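PDB 1I5P: pesticidal crystal protein Cry2Aa, which kills the larvae of mosquitoes and moths by binding to the cells of the midgut epithelium and bringing about their colloid-osmotic lysis. Local coordinates for residues R237-L242 and Y276-G281; S376-G381 and N414-P419; E489-F494 and F624-L629; N541-Y546 and I595-N600; G553-R558 and T615-M620. One frame throughout, in Å; residues are numbered along the deposited sequence.

Contact 1: residues R237-L242 and Y276-G281; sequences RLHDML and YASGSG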
# COMPACT_ATOMS: atom_id res chain seq x y z
N ARG A 237 14.39 -4.59 -15.56
CA ARG A 237 14.18 -3.16 -15.74
C ARG A 237 13.22 -2.64 -14.66
O ARG A 237 12.48 -3.42 -14.06
CB ARG A 237 13.61 -2.89 -17.13
CG ARG A 237 14.50 -3.37 -18.26
CD ARG A 237 14.36 -2.43 -19.44
NE ARG A 237 14.18 -3.12 -20.71
CZ ARG A 237 13.51 -2.60 -21.74
NH1 ARG A 237 12.97 -1.40 -21.64
NH2 ARG A 237 13.39 -3.29 -22.87
N LEU A 238 13.25 -1.33 -14.43
CA LEU A 238 12.40 -0.72 -13.40
C LEU A 238 10.94 -1.12 -13.51
O LEU A 238 10.33 -1.55 -12.52
CB LEU A 238 12.51 0.80 -13.45
CG LEU A 238 11.81 1.53 -12.31
CD1 LEU A 238 12.38 1.04 -10.99
CD2 LEU A 238 11.99 3.04 -12.45
N HIS A 239 10.37 -0.96 -14.70
CA HIS A 239 8.97 -1.29 -14.91
C HIS A 239 8.63 -2.68 -14.37
O HIS A 239 7.65 -2.85 -13.64
CB HIS A 239 8.63 -1.23 -16.40
CG HIS A 239 7.25 -1.70 -16.71
ND1 HIS A 239 6.13 -0.94 -16.44
CD2 HIS A 239 6.80 -2.88 -17.19
CE1 HIS A 239 5.05 -1.64 -16.75
NE2 HIS A 239 5.43 -2.82 -17.20
N ASP A 240 9.46 -3.67 -14.71
CA ASP A 240 9.22 -5.04 -14.26
C ASP A 240 9.45 -5.26 -12.77
O ASP A 240 8.75 -6.05 -12.14
CB ASP A 240 10.09 -6.00 -15.08
CG ASP A 240 9.61 -6.14 -16.51
OD1 ASP A 240 10.46 -6.34 -17.41
OD2 ASP A 240 8.38 -6.06 -16.73
N MET A 241 10.42 -4.56 -12.20
CA MET A 241 10.67 -4.69 -10.78
C MET A 241 9.47 -4.18 -10.00
O MET A 241 9.00 -4.83 -9.06
CB MET A 241 11.92 -3.91 -10.37
CG MET A 241 12.16 -3.88 -8.87
SD MET A 241 13.72 -3.13 -8.44
CE MET A 241 14.78 -4.55 -8.54
N LEU A 242 8.96 -3.01 -10.39
CA LEU A 242 7.81 -2.43 -9.71
C LEU A 242 6.55 -3.28 -9.86
O LEU A 242 5.78 -3.43 -8.91
CB LEU A 242 7.56 -1.01 -10.23
CG LEU A 242 8.72 -0.04 -10.01
CD1 LEU A 242 8.30 1.38 -10.42
CD2 LEU A 242 9.14 -0.07 -8.54
N TYR A 276 3.93 1.37 -6.92
CA TYR A 276 4.69 2.24 -7.82
C TYR A 276 4.59 1.78 -9.25
O TYR A 276 4.67 0.59 -9.55
CB TYR A 276 6.17 2.27 -7.44
CG TYR A 276 6.42 2.49 -5.97
CD1 TYR A 276 6.55 1.41 -5.10
CD2 TYR A 276 6.52 3.78 -5.45
CE1 TYR A 276 6.78 1.61 -3.74
CE2 TYR A 276 6.75 3.99 -4.10
CZ TYR A 276 6.87 2.91 -3.25
OH TYR A 276 7.11 3.15 -1.91
N ALA A 277 4.42 2.75 -10.15
CA ALA A 277 4.31 2.45 -11.56
C ALA A 277 5.32 3.27 -12.35
O ALA A 277 5.54 4.45 -12.06
CB ALA A 277 2.90 2.75 -12.04
N SER A 278 5.93 2.63 -13.34
CA SER A 278 6.88 3.31 -14.21
C SER A 278 6.49 2.88 -15.62
O SER A 278 5.73 1.93 -15.79
CB SER A 278 8.34 2.92 -13.90
OG SER A 278 8.65 1.61 -14.33
N GLY A 279 7.00 3.58 -16.63
CA GLY A 279 6.62 3.25 -17.99
C GLY A 279 7.30 2.08 -18.67
O GLY A 279 8.42 1.69 -18.33
N SER A 280 6.58 1.50 -19.63
CA SER A 280 7.08 0.40 -20.44
C SER A 280 7.63 1.09 -21.69
O SER A 280 7.48 2.30 -21.84
CB SER A 280 5.95 -0.55 -20.85
OG SER A 280 5.35 -1.14 -19.71
N GLY A 281 8.25 0.34 -22.58
CA GLY A 281 8.79 0.95 -23.78
C GLY A 281 10.27 0.66 -23.91
O GLY A 281 10.89 0.18 -22.97
O HOH W 1 5.42 -0.32 -13.46
O HOH W 2 4.90 -1.42 -6.94
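His239 and Leu242, on the first turn and a half of helix 238-259, lie over strand 275-278 with the two axes nearly antiparallel (157°) and 7.4 Å apart at their closest. His239 makes one of the two direct hydrogen bonds across the contact. Its CG stands anti to the backbone N (chi1 174°), which sends the imidazole along the strand, where ND1 donates a hydrogen bond of 3.0 Å to Ser278 O. That acceptor lies in the plane of the ring, whereas the N-H comes to the Ser278 carbonyl from above the carbonyl plane. Ser280 OG stands over the centre of one face of the same ring, 2.9 Å above its plane, with CB behind it in a CH-pi contact, 4.2 Å from the centroid and nearly on the normal. One end of the interface is held by Arg237, at the N-cap position: its NH1 gives a 2.9 Å bond to Gly281 O, in the guanidinium plane, and a second to Gln284 O. At the other end Leu242 crosses Tyr276 at about a right angle, its CD1 3.8 Å from Tyr276 CB and equally close to Ser278 CB. A water joins Leu242 O, 2.9 Å away, to Tyr276 N. This is a junction between the helical and middle domains: Leu238 continues onto Leu296 and Phe300 of helix 293-300, Leu242 onto Trp293, and the edge strand 275-278 pairs on with strand 462-469.

Contact 2: residues S376-G381 and N414-P419; sequences SWLDSG and NSNYFP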
# COMPACT_ATOMS: atom_id res chain seq x y z
N SER A 376 -1.99 7.77 -14.57
CA SER A 376 -0.80 8.25 -15.27
C SER A 376 -0.45 7.41 -16.50
O SER A 376 -0.81 6.24 -16.59
CB SER A 376 0.39 8.26 -14.32
OG SER A 376 0.74 6.93 -13.94
N TRP A 377 0.25 8.03 -17.45
CA TRP A 377 0.74 7.38 -18.67
C TRP A 377 2.24 7.64 -18.64
O TRP A 377 2.67 8.79 -18.70
CB TRP A 377 0.12 8.01 -19.91
CG TRP A 377 -1.34 7.71 -20.08
CD1 TRP A 377 -1.89 6.73 -20.85
CD2 TRP A 377 -2.43 8.40 -19.46
NE1 TRP A 377 -3.26 6.76 -20.74
CE2 TRP A 377 -3.61 7.77 -19.90
CE3 TRP A 377 -2.52 9.48 -18.57
CZ2 TRP A 377 -4.88 8.19 -19.48
CZ3 TRP A 377 -3.78 9.90 -18.15
CH2 TRP A 377 -4.94 9.25 -18.61
N LEU A 378 3.04 6.58 -18.56
CA LEU A 378 4.48 6.74 -18.46
C LEU A 378 5.29 5.99 -19.52
O LEU A 378 6.52 6.05 -19.52
CB LEU A 378 4.93 6.26 -17.08
CG LEU A 378 4.12 6.83 -15.91
CD1 LEU A 378 4.38 6.00 -14.65
CD2 LEU A 378 4.51 8.29 -15.69
N ASP A 379 4.59 5.30 -20.41
CA ASP A 379 5.25 4.52 -21.46
C ASP A 379 5.98 5.37 -22.49
O ASP A 379 5.67 6.55 -22.70
CB ASP A 379 4.22 3.65 -22.19
CG ASP A 379 3.65 2.54 -21.32
OD1 ASP A 379 4.10 2.38 -20.16
OD2 ASP A 379 2.76 1.82 -21.80
N SER A 380 6.98 4.75 -23.12
CA SER A 380 7.75 5.39 -24.18
C SER A 380 7.62 4.44 -25.36
O SER A 380 7.17 3.30 -25.20
CB SER A 380 9.22 5.50 -23.80
OG SER A 380 9.84 4.22 -23.80
N GLY A 381 8.02 4.89 -26.55
CA GLY A 381 7.93 4.05 -27.72
C GLY A 381 8.42 4.70 -29.00
O GLY A 381 8.78 5.88 -29.03
N ASN A 414 0.03 1.92 -21.87
CA ASN A 414 -0.65 1.54 -20.63
C ASN A 414 -0.81 2.72 -19.69
O ASN A 414 0.11 3.52 -19.53
CB ASN A 414 0.14 0.47 -19.87
CG ASN A 414 0.24 -0.84 -20.62
OD1 ASN A 414 -0.71 -1.29 -21.25
ND2 ASN A 414 1.40 -1.47 -20.53
N SER A 415 -1.98 2.83 -19.07
CA SER A 415 -2.20 3.89 -18.10
C SER A 415 -2.14 3.18 -16.75
O SER A 415 -2.50 2.00 -16.64
CB SER A 415 -3.58 4.55 -18.28
OG SER A 415 -4.60 3.78 -17.67
N ASN A 416 -1.66 3.88 -15.74
CA ASN A 416 -1.53 3.31 -14.41
C ASN A 416 -2.61 3.85 -13.50
O ASN A 416 -2.75 5.06 -13.32
CB ASN A 416 -0.14 3.61 -13.87
CG ASN A 416 0.95 3.28 -14.87
OD1 ASN A 416 1.20 2.10 -15.15
ND2 ASN A 416 1.59 4.30 -15.43
N TYR A 417 -3.38 2.94 -12.92
CA TYR A 417 -4.49 3.32 -12.05
C TYR A 417 -5.00 2.09 -11.31
O TYR A 417 -4.97 0.99 -11.85
CB TYR A 417 -5.62 3.90 -12.91
CG TYR A 417 -6.94 4.02 -12.20
CD1 TYR A 417 -7.20 5.09 -11.35
CD2 TYR A 417 -7.93 3.04 -12.35
CE1 TYR A 417 -8.40 5.18 -10.66
CE2 TYR A 417 -9.14 3.12 -11.66
CZ TYR A 417 -9.36 4.20 -10.81
OH TYR A 417 -10.53 4.27 -10.09
N PHE A 418 -5.46 2.29 -10.08
CA PHE A 418 -6.01 1.20 -9.28
C PHE A 418 -7.21 1.76 -8.52
O PHE A 418 -7.13 2.85 -7.95
CB PHE A 418 -4.97 0.66 -8.29
CG PHE A 418 -3.67 0.25 -8.93
CD1 PHE A 418 -2.64 1.18 -9.08
CD2 PHE A 418 -3.48 -1.05 -9.39
CE1 PHE A 418 -1.43 0.81 -9.69
CE2 PHE A 418 -2.28 -1.43 -10.00
CZ PHE A 418 -1.25 -0.49 -10.15
N PRO A 419 -8.34 1.01 -8.49
CA PRO A 419 -9.55 1.45 -7.79
C PRO A 419 -9.26 1.89 -6.37
O PRO A 419 -8.52 1.21 -5.65
CB PRO A 419 -10.45 0.21 -7.84
CG PRO A 419 -10.06 -0.39 -9.16
CD PRO A 419 -8.54 -0.32 -9.09
O HOH W 3 2.51 3.87 -18.18
O HOH W 4 1.76 5.17 -21.09
O HOH W 5 3.23 0.22 -19.01
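Ser376 and Asn416 form an antiparallel hydrogen-bonded pair. Asn416 N reaches Ser376 O at 2.6 Å, and Ser376 N returns the bond to Asn416 O at 3.1 Å, on a lone pair of that oxygen. The side chains of the same pair repeat the link: Asn416 ND2 donates to Ser376 OG at 3.1 Å, with the hydroxyl in the amide plane. Ser376 OG, turned in between its backbone N and carbonyl carbon (chi1 66°), also bonds Ser466 OG of the adjoining sheet. Farther along, Asp379 receives Asn414 N on OD2 at 2.7 Å, the N-H arriving from above the carboxylate plane, while its OD1 takes Ser280 N.

Water fills in the polar contacts where the two segments diverge. One molecule accepts from Leu378 N and from Asn416 ND2, and another runs from Asp379 OD1 to Asn414 ND2.

Packing is lighter. Ser415 CB rests over one face of the Trp377 indole, 3.3 Å from NE1 and off toward the rim, a CH-pi contact with the five-membered ring; Arg405 makes a cation-pi contact with the same indole. Leu378 CD1 lies 3.4 Å from Asn416 ND2, their side chains crossing at about a right angle. Such a short edge strand, 415-416, completing an antiparallel sheet beside 373-377 belongs to the beta prism of the middle domain in three-domain Cry toxins.

Contact 3: residues E489-F494 and F624-L629; sequences EDYTGF and FVPTNL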
# COMPACT_ATOMS: atom_id res chain seq x y z
N GLU A 489 -15.83 10.35 11.21
CA GLU A 489 -16.97 11.17 11.62
C GLU A 489 -17.60 10.63 12.89
O GLU A 489 -18.06 11.39 13.74
CB GLU A 489 -18.00 11.22 10.50
CG GLU A 489 -17.42 10.97 9.12
CD GLU A 489 -17.57 12.16 8.19
OE1 GLU A 489 -17.08 13.27 8.52
OE2 GLU A 489 -18.17 11.99 7.10
N ASP A 490 -17.62 9.31 13.03
CA ASP A 490 -18.21 8.68 14.21
C ASP A 490 -17.14 8.13 15.14
O ASP A 490 -15.96 8.42 14.97
CB ASP A 490 -19.18 7.57 13.79
CG ASP A 490 -18.53 6.49 12.94
OD1 ASP A 490 -19.22 5.50 12.63
OD2 ASP A 490 -17.34 6.64 12.58
N TYR A 491 -17.55 7.33 16.12
CA TYR A 491 -16.61 6.76 17.08
C TYR A 491 -15.92 5.51 16.55
O TYR A 491 -16.15 4.40 17.03
CB TYR A 491 -17.31 6.44 18.40
CG TYR A 491 -16.34 6.15 19.53
CD1 TYR A 491 -15.03 6.61 19.49
CD2 TYR A 491 -16.75 5.43 20.66
CE1 TYR A 491 -14.15 6.38 20.54
CE2 TYR A 491 -15.87 5.19 21.72
CZ TYR A 491 -14.57 5.67 21.65
OH TYR A 491 -13.69 5.46 22.69
N THR A 492 -15.07 5.71 15.55
CA THR A 492 -14.32 4.64 14.93
C THR A 492 -12.83 4.93 15.10
O THR A 492 -12.41 6.09 15.06
CB THR A 492 -14.64 4.55 13.42
OG1 THR A 492 -16.04 4.33 13.24
CG2 THR A 492 -13.85 3.41 12.77
N GLY A 493 -12.03 3.88 15.29
CA GLY A 493 -10.60 4.07 15.43
C GLY A 493 -9.99 4.37 14.07
O GLY A 493 -10.66 4.25 13.05
N PHE A 494 -8.73 4.79 14.05
CA PHE A 494 -8.07 5.10 12.78
C PHE A 494 -6.56 5.09 12.91
O PHE A 494 -6.01 5.26 14.00
CB PHE A 494 -8.54 6.47 12.27
CG PHE A 494 -8.18 7.62 13.17
CD1 PHE A 494 -7.13 8.48 12.84
CD2 PHE A 494 -8.89 7.86 14.34
CE1 PHE A 494 -6.79 9.55 13.67
CE2 PHE A 494 -8.56 8.93 15.18
CZ PHE A 494 -7.51 9.78 14.84
N PHE A 624 -5.30 4.84 16.71
CA PHE A 624 -6.22 5.29 17.74
C PHE A 624 -7.35 4.27 17.77
O PHE A 624 -8.02 4.04 16.77
CB PHE A 624 -6.76 6.68 17.41
CG PHE A 624 -5.70 7.74 17.33
CD1 PHE A 624 -4.91 7.85 16.20
CD2 PHE A 624 -5.47 8.60 18.40
CE1 PHE A 624 -3.90 8.81 16.13
CE2 PHE A 624 -4.46 9.56 18.34
CZ PHE A 624 -3.67 9.66 17.20
N VAL A 625 -7.53 3.66 18.94
CA VAL A 625 -8.55 2.64 19.10
C VAL A 625 -9.56 3.05 20.17
O VAL A 625 -9.18 3.61 21.20
CB VAL A 625 -7.87 1.30 19.50
CG1 VAL A 625 -8.90 0.19 19.59
CG2 VAL A 625 -6.79 0.96 18.47
N PRO A 626 -10.85 2.78 19.94
CA PRO A 626 -11.86 3.14 20.93
C PRO A 626 -11.44 2.56 22.27
O PRO A 626 -11.05 1.39 22.36
CB PRO A 626 -13.12 2.51 20.36
CG PRO A 626 -12.92 2.74 18.89
CD PRO A 626 -11.50 2.26 18.72
N THR A 627 -11.50 3.39 23.30
CA THR A 627 -11.08 3.00 24.65
C THR A 627 -11.71 1.73 25.22
O THR A 627 -11.09 1.06 26.04
CB THR A 627 -11.33 4.15 25.64
OG1 THR A 627 -12.74 4.33 25.83
CG2 THR A 627 -10.75 5.45 25.09
N ASN A 628 -12.91 1.39 24.79
CA ASN A 628 -13.58 0.20 25.31
C ASN A 628 -13.43 -1.02 24.41
O ASN A 628 -14.15 -2.00 24.55
CB ASN A 628 -15.06 0.50 25.55
CG ASN A 628 -15.74 1.12 24.35
OD1 ASN A 628 -15.07 1.57 23.41
ND2 ASN A 628 -17.07 1.17 24.37
N LEU A 629 -12.47 -0.96 23.49
CA LEU A 629 -12.24 -2.07 22.57
C LEU A 629 -10.79 -2.53 22.65
O LEU A 629 -9.99 -2.24 21.76
CB LEU A 629 -12.58 -1.67 21.14
CG LEU A 629 -14.04 -1.30 20.84
CD1 LEU A 629 -14.18 -0.94 19.37
CD2 LEU A 629 -14.95 -2.46 21.20
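Phe494 and Phe624 face each other as an offset stack, their planes only 8° apart and their centroids 4.5 Å from one another. Each ring lies over a face of its partner but displaced toward the rim, so that Phe494 CZ comes 3.5 Å from Phe624 CD1. Phe494 reaches this position with CG tucked between its backbone N and carbonyl carbon (chi1 63°), which swings the ring across toward the neighbouring strand. The backbones beneath form an antiparallel hydrogen-bonded pair: Phe624 N gives a nearly straight 2.8 Å bond to Phe494 O, and Phe494 N returns one to Phe624 O. Gly493 fits closely beside them, with CA 2.9 Å from Phe624 O.

Tyr491 is turned quite differently. Its ring and the proline slide past each other in opposite directions, Pro626 CB lying over one ring face 4.1 Å from the centroid. Beyond the proline, Tyr491 OH receives Thr627 N at 3.1 Å and a weak bond from Thr627 OG1. The phenol oxygen also bonds Ser542 O, so that it joins the start of the type I turn 626-629 to strand 541-550. Tyr543 meets the Tyr491 ring edge-to-face. Tyr491 thus packs on Pro626 at the partly exposed border of the lectin-like, jelly-roll beta sandwich of the C-terminal domain, whereas the buried Phe494-Phe624 stack, on one face of paired antiparallel strands, forms part of its interior.

Contact 4: residues N541-Y546 and I595-N600; sequences NSYNLY and IVASDN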
# COMPACT_ATOMS: atom_id res chain seq x y z
N ASN A 541 -13.85 12.50 20.06
CA ASN A 541 -13.84 11.22 20.76
C ASN A 541 -12.53 10.90 21.46
O ASN A 541 -11.47 11.42 21.09
CB ASN A 541 -14.18 10.08 19.79
CG ASN A 541 -15.60 10.15 19.29
OD1 ASN A 541 -16.54 10.26 20.07
ND2 ASN A 541 -15.77 10.06 17.97
N SER A 542 -12.61 10.06 22.48
CA SER A 542 -11.42 9.65 23.21
C SER A 542 -10.99 8.27 22.74
O SER A 542 -11.81 7.38 22.54
CB SER A 542 -11.70 9.62 24.72
OG SER A 542 -11.55 10.91 25.27
N TYR A 543 -9.68 8.10 22.57
CA TYR A 543 -9.13 6.84 22.11
C TYR A 543 -7.90 6.43 22.88
O TYR A 543 -7.25 7.26 23.53
CB TYR A 543 -8.71 6.94 20.63
CG TYR A 543 -9.78 7.30 19.63
CD1 TYR A 543 -10.11 8.63 19.38
CD2 TYR A 543 -10.45 6.31 18.91
CE1 TYR A 543 -11.08 8.97 18.42
CE2 TYR A 543 -11.42 6.63 17.96
CZ TYR A 543 -11.73 7.96 17.72
OH TYR A 543 -12.70 8.27 16.79
N ASN A 544 -7.58 5.14 22.82
CA ASN A 544 -6.36 4.65 23.43
C ASN A 544 -5.37 4.72 22.28
O ASN A 544 -5.63 4.21 21.19
CB ASN A 544 -6.48 3.20 23.89
CG ASN A 544 -7.11 3.06 25.25
OD1 ASN A 544 -6.82 3.84 26.16
ND2 ASN A 544 -7.97 2.06 25.40
N LEU A 545 -4.25 5.40 22.51
CA LEU A 545 -3.24 5.52 21.49
C LEU A 545 -2.27 4.36 21.58
O LEU A 545 -1.69 4.09 22.63
CB LEU A 545 -2.47 6.83 21.64
CG LEU A 545 -1.27 7.04 20.71
CD1 LEU A 545 -1.74 7.15 19.27
CD2 LEU A 545 -0.53 8.31 21.12
N TYR A 546 -2.11 3.66 20.46
CA TYR A 546 -1.20 2.53 20.36
C TYR A 546 -0.15 2.87 19.32
O TYR A 546 -0.47 3.35 18.23
CB TYR A 546 -1.93 1.25 19.92
CG TYR A 546 -2.82 0.62 20.96
CD1 TYR A 546 -4.12 1.07 21.15
CD2 TYR A 546 -2.37 -0.45 21.75
CE1 TYR A 546 -4.96 0.48 22.10
CE2 TYR A 546 -3.20 -1.04 22.70
CZ TYR A 546 -4.49 -0.57 22.87
OH TYR A 546 -5.31 -1.15 23.82
N ILE A 595 -6.28 9.34 24.92
CA ILE A 595 -6.13 10.68 24.38
C ILE A 595 -7.47 11.17 23.84
O ILE A 595 -8.36 10.37 23.55
CB ILE A 595 -5.06 10.72 23.25
CG1 ILE A 595 -5.57 10.01 21.99
CG2 ILE A 595 -3.77 10.09 23.74
CD1 ILE A 595 -6.31 10.92 21.03
N VAL A 596 -7.60 12.49 23.71
CA VAL A 596 -8.82 13.08 23.20
C VAL A 596 -8.59 13.75 21.85
O VAL A 596 -7.76 14.64 21.73
CB VAL A 596 -9.37 14.16 24.16
CG1 VAL A 596 -10.80 14.53 23.76
CG2 VAL A 596 -9.32 13.67 25.60
N ALA A 597 -9.33 13.30 20.84
CA ALA A 597 -9.22 13.88 19.50
C ALA A 597 -10.18 15.07 19.45
O ALA A 597 -11.23 15.01 18.81
CB ALA A 597 -9.60 12.85 18.44
N SER A 598 -9.80 16.14 20.15
CA SER A 598 -10.59 17.37 20.23
C SER A 598 -11.39 17.65 18.96
O SER A 598 -10.83 17.67 17.86
CB SER A 598 -9.67 18.55 20.54
OG SER A 598 -8.84 18.26 21.65
N ASP A 599 -12.70 17.86 19.11
CA ASP A 599 -13.58 18.11 17.97
C ASP A 599 -13.26 19.41 17.22
O ASP A 599 -12.91 20.42 17.83
CB ASP A 599 -15.03 18.14 18.44
CG ASP A 599 -16.00 17.64 17.38
OD1 ASP A 599 -15.60 17.56 16.20
OD2 ASP A 599 -17.16 17.34 17.73
N ASN A 600 -13.40 19.37 15.90
CA ASN A 600 -13.13 20.53 15.05
C ASN A 600 -11.84 21.25 15.46
O ASN A 600 -11.76 22.48 15.42
CB ASN A 600 -14.29 21.53 15.10
CG ASN A 600 -15.50 21.04 14.34
OD1 ASN A 600 -16.18 20.11 14.77
ND2 ASN A 600 -15.76 21.66 13.19
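Tyr543 and Ile595 exchange two short backbone hydrogen bonds, Ile595 N to Tyr543 O at 2.7 Å and Tyr543 N to Ile595 O at 2.8 Å, as an antiparallel hydrogen-bonded pair. A third backbone bond runs from Ala597 N to Asn541 O at 2.9 Å. Between them Ser542 and Val596 make a non-hydrogen-bonded pair, where Ser542 CA comes within 3.2 Å of Ile595 O in a CA-H...O contact and Ser542 OG touches Val596 CG2.

On the other face of the sheet the meetings are apolar. Ala597 CB approaches the edge of the Tyr543 ring near its plane, 4.2 Å from CE1. The phenol end of that ring bonds Thr492 O and Asn539 ND2, which probably helps to hold the ring in this position. Ile595 holds CG2 anti to its carbonyl carbon, and this methyl meets Leu545 CB at 4.1 Å.

Strand 541-550 runs between two partners here, 585-597 and 617-626, and Phe624 of the latter packs on Tyr543, Leu545 and Ile595 together. Val559 and Ile561 of strand 555-561, in the other sheet of the sandwich, cover Leu545 and Ile595 respectively.

Contact 5: residues G553-R558 and T615-M620; sequences GNSTIR and TPFDLM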
# COMPACT_ATOMS: atom_id res chain seq x y z
N GLY A 553 16.64 -3.30 20.77
CA GLY A 553 17.50 -2.68 21.76
C GLY A 553 16.57 -1.83 22.60
O GLY A 553 15.36 -1.83 22.36
N ASN A 554 17.10 -1.11 23.58
CA ASN A 554 16.26 -0.27 24.42
C ASN A 554 16.07 1.12 23.86
O ASN A 554 16.97 1.70 23.25
CB ASN A 554 16.84 -0.17 25.83
CG ASN A 554 16.60 -1.41 26.65
OD1 ASN A 554 15.49 -1.93 26.70
ND2 ASN A 554 17.65 -1.89 27.30
N SER A 555 14.87 1.64 24.08
CA SER A 555 14.51 2.97 23.62
C SER A 555 13.45 3.54 24.55
O SER A 555 12.81 2.80 25.30
CB SER A 555 13.99 2.91 22.18
OG SER A 555 12.94 1.96 22.06
N THR A 556 13.28 4.86 24.51
CA THR A 556 12.29 5.51 25.35
C THR A 556 11.38 6.37 24.49
O THR A 556 11.85 7.17 23.68
CB THR A 556 12.96 6.41 26.41
OG1 THR A 556 13.84 5.61 27.22
CG2 THR A 556 11.91 7.06 27.31
N ILE A 557 10.08 6.20 24.67
CA ILE A 557 9.11 6.95 23.90
C ILE A 557 8.42 8.01 24.75
O ILE A 557 7.92 7.72 25.84
CB ILE A 557 8.02 6.03 23.31
CG1 ILE A 557 8.66 4.90 22.49
CG2 ILE A 557 7.09 6.83 22.41
CD1 ILE A 557 7.67 3.89 21.98
N ARG A 558 8.41 9.24 24.25
CA ARG A 558 7.76 10.35 24.94
C ARG A 558 6.72 10.95 24.00
O ARG A 558 7.06 11.57 22.98
CB ARG A 558 8.78 11.41 25.35
CG ARG A 558 9.65 11.01 26.53
CD ARG A 558 10.66 12.10 26.88
NE ARG A 558 11.36 11.82 28.14
CZ ARG A 558 12.27 10.87 28.31
NH1 ARG A 558 12.62 10.09 27.29
NH2 ARG A 558 12.84 10.71 29.50
N THR A 615 20.79 1.70 19.12
CA THR A 615 20.23 0.97 17.99
C THR A 615 19.06 1.76 17.41
O THR A 615 18.36 2.46 18.14
CB THR A 615 19.74 -0.42 18.40
OG1 THR A 615 19.10 -0.33 19.68
CG2 THR A 615 20.89 -1.40 18.48
N PRO A 616 18.83 1.65 16.09
CA PRO A 616 17.75 2.36 15.41
C PRO A 616 16.38 2.02 15.99
O PRO A 616 16.21 0.99 16.63
CB PRO A 616 17.89 1.90 13.96
CG PRO A 616 19.35 1.59 13.86
CD PRO A 616 19.57 0.82 15.13
N PHE A 617 15.43 2.92 15.76
CA PHE A 617 14.06 2.73 16.23
C PHE A 617 13.13 2.82 15.03
O PHE A 617 13.26 3.73 14.21
CB PHE A 617 13.70 3.81 17.26
CG PHE A 617 12.29 3.73 17.77
CD1 PHE A 617 12.02 3.16 19.01
CD2 PHE A 617 11.23 4.26 17.04
CE1 PHE A 617 10.72 3.12 19.52
CE2 PHE A 617 9.92 4.23 17.54
CZ PHE A 617 9.67 3.66 18.78
N ASP A 618 12.20 1.89 14.92
CA ASP A 618 11.24 1.89 13.82
C ASP A 618 9.86 2.29 14.30
O ASP A 618 9.23 1.58 15.08
CB ASP A 618 11.15 0.51 13.17
CG ASP A 618 12.22 0.27 12.11
OD1 ASP A 618 12.05 0.74 10.97
OD2 ASP A 618 13.23 -0.39 12.43
N LEU A 619 9.38 3.44 13.83
CA LEU A 619 8.03 3.90 14.17
C LEU A 619 7.24 3.31 13.00
O LEU A 619 7.33 3.81 11.87
CB LEU A 619 7.95 5.43 14.13
CG LEU A 619 7.06 6.14 15.15
CD1 LEU A 619 6.51 7.40 14.49
CD2 LEU A 619 5.92 5.26 15.63
N MET A 620 6.47 2.25 13.26
CA MET A 620 5.73 1.57 12.21
C MET A 620 4.28 1.97 11.95
O MET A 620 3.86 2.04 10.79
CB MET A 620 5.83 0.06 12.46
CG MET A 620 7.28 -0.41 12.48
SD MET A 620 7.47 -2.09 13.05
CE MET A 620 6.89 -2.97 11.59
O HOH W 6 18.09 2.26 20.95
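Thr615 opens the second segment against Gly553, its OG1 standing 3.5 Å from Gly553 CA. The hydroxyl is turned in between the backbone N and carbonyl carbon of its own residue (chi1 40°), and from there it also forms a weak hydrogen bond with Ile552 O. No direct hydrogen bond crosses between the two segments, but a water links them: it donates to Thr615 O at 2.8 Å and to Asn554 O at 2.6 Å, and lies 3.1 Å from Thr615 OG1.

After Pro616 the chain enters strand 617-626, and strand 555-561 lies across from it. These strands belong to the two different sheets of the C-terminal jelly-roll sandwich, which explains why they meet through side chains across the interior rather than through paired backbones.

Phe617 makes that crossing. With CG anti to the backbone N (chi1 178°), its ring extends toward the opposite sheet and presents its edge there. Ser555 OG lies at that edge, in the ring plane, 3.4 Å from Phe617 CD1; the polar needs of this hydroxyl are met elsewhere, by Ser551 OG and Val571 O. Farther round the rim Ile557 crosses the ring at about a right angle, with CD1 3.8 Å from Phe617 CZ. Val549 and Phe525, from strands of its own sheet, and Val609, from the strand beside 555-561, also pack on Phe617.

Overall arrangement
From the N terminus, contact 1 closes first, joining the last long helix of the helical domain to the start of the middle domain and closing a span of 33 residues that includes the rest of that helix. Contact 2 follows in series within the middle domain and touches contact 1 directly, through Ser280 with Asp379 and Ser380. The remaining three lie in the C-terminal sandwich; contacts 3 and 4 are on the far side of the chain's centre from contacts 1 and 2. Contact 3 spans the widest loop, bringing 489-494 to 624-629, and encloses both others. Contacts 4 and 5 cross, since their segments alternate along the chain. Contact 4 adjoins contact 3 within one sheet, whereas contact 5 bridges the two sheets.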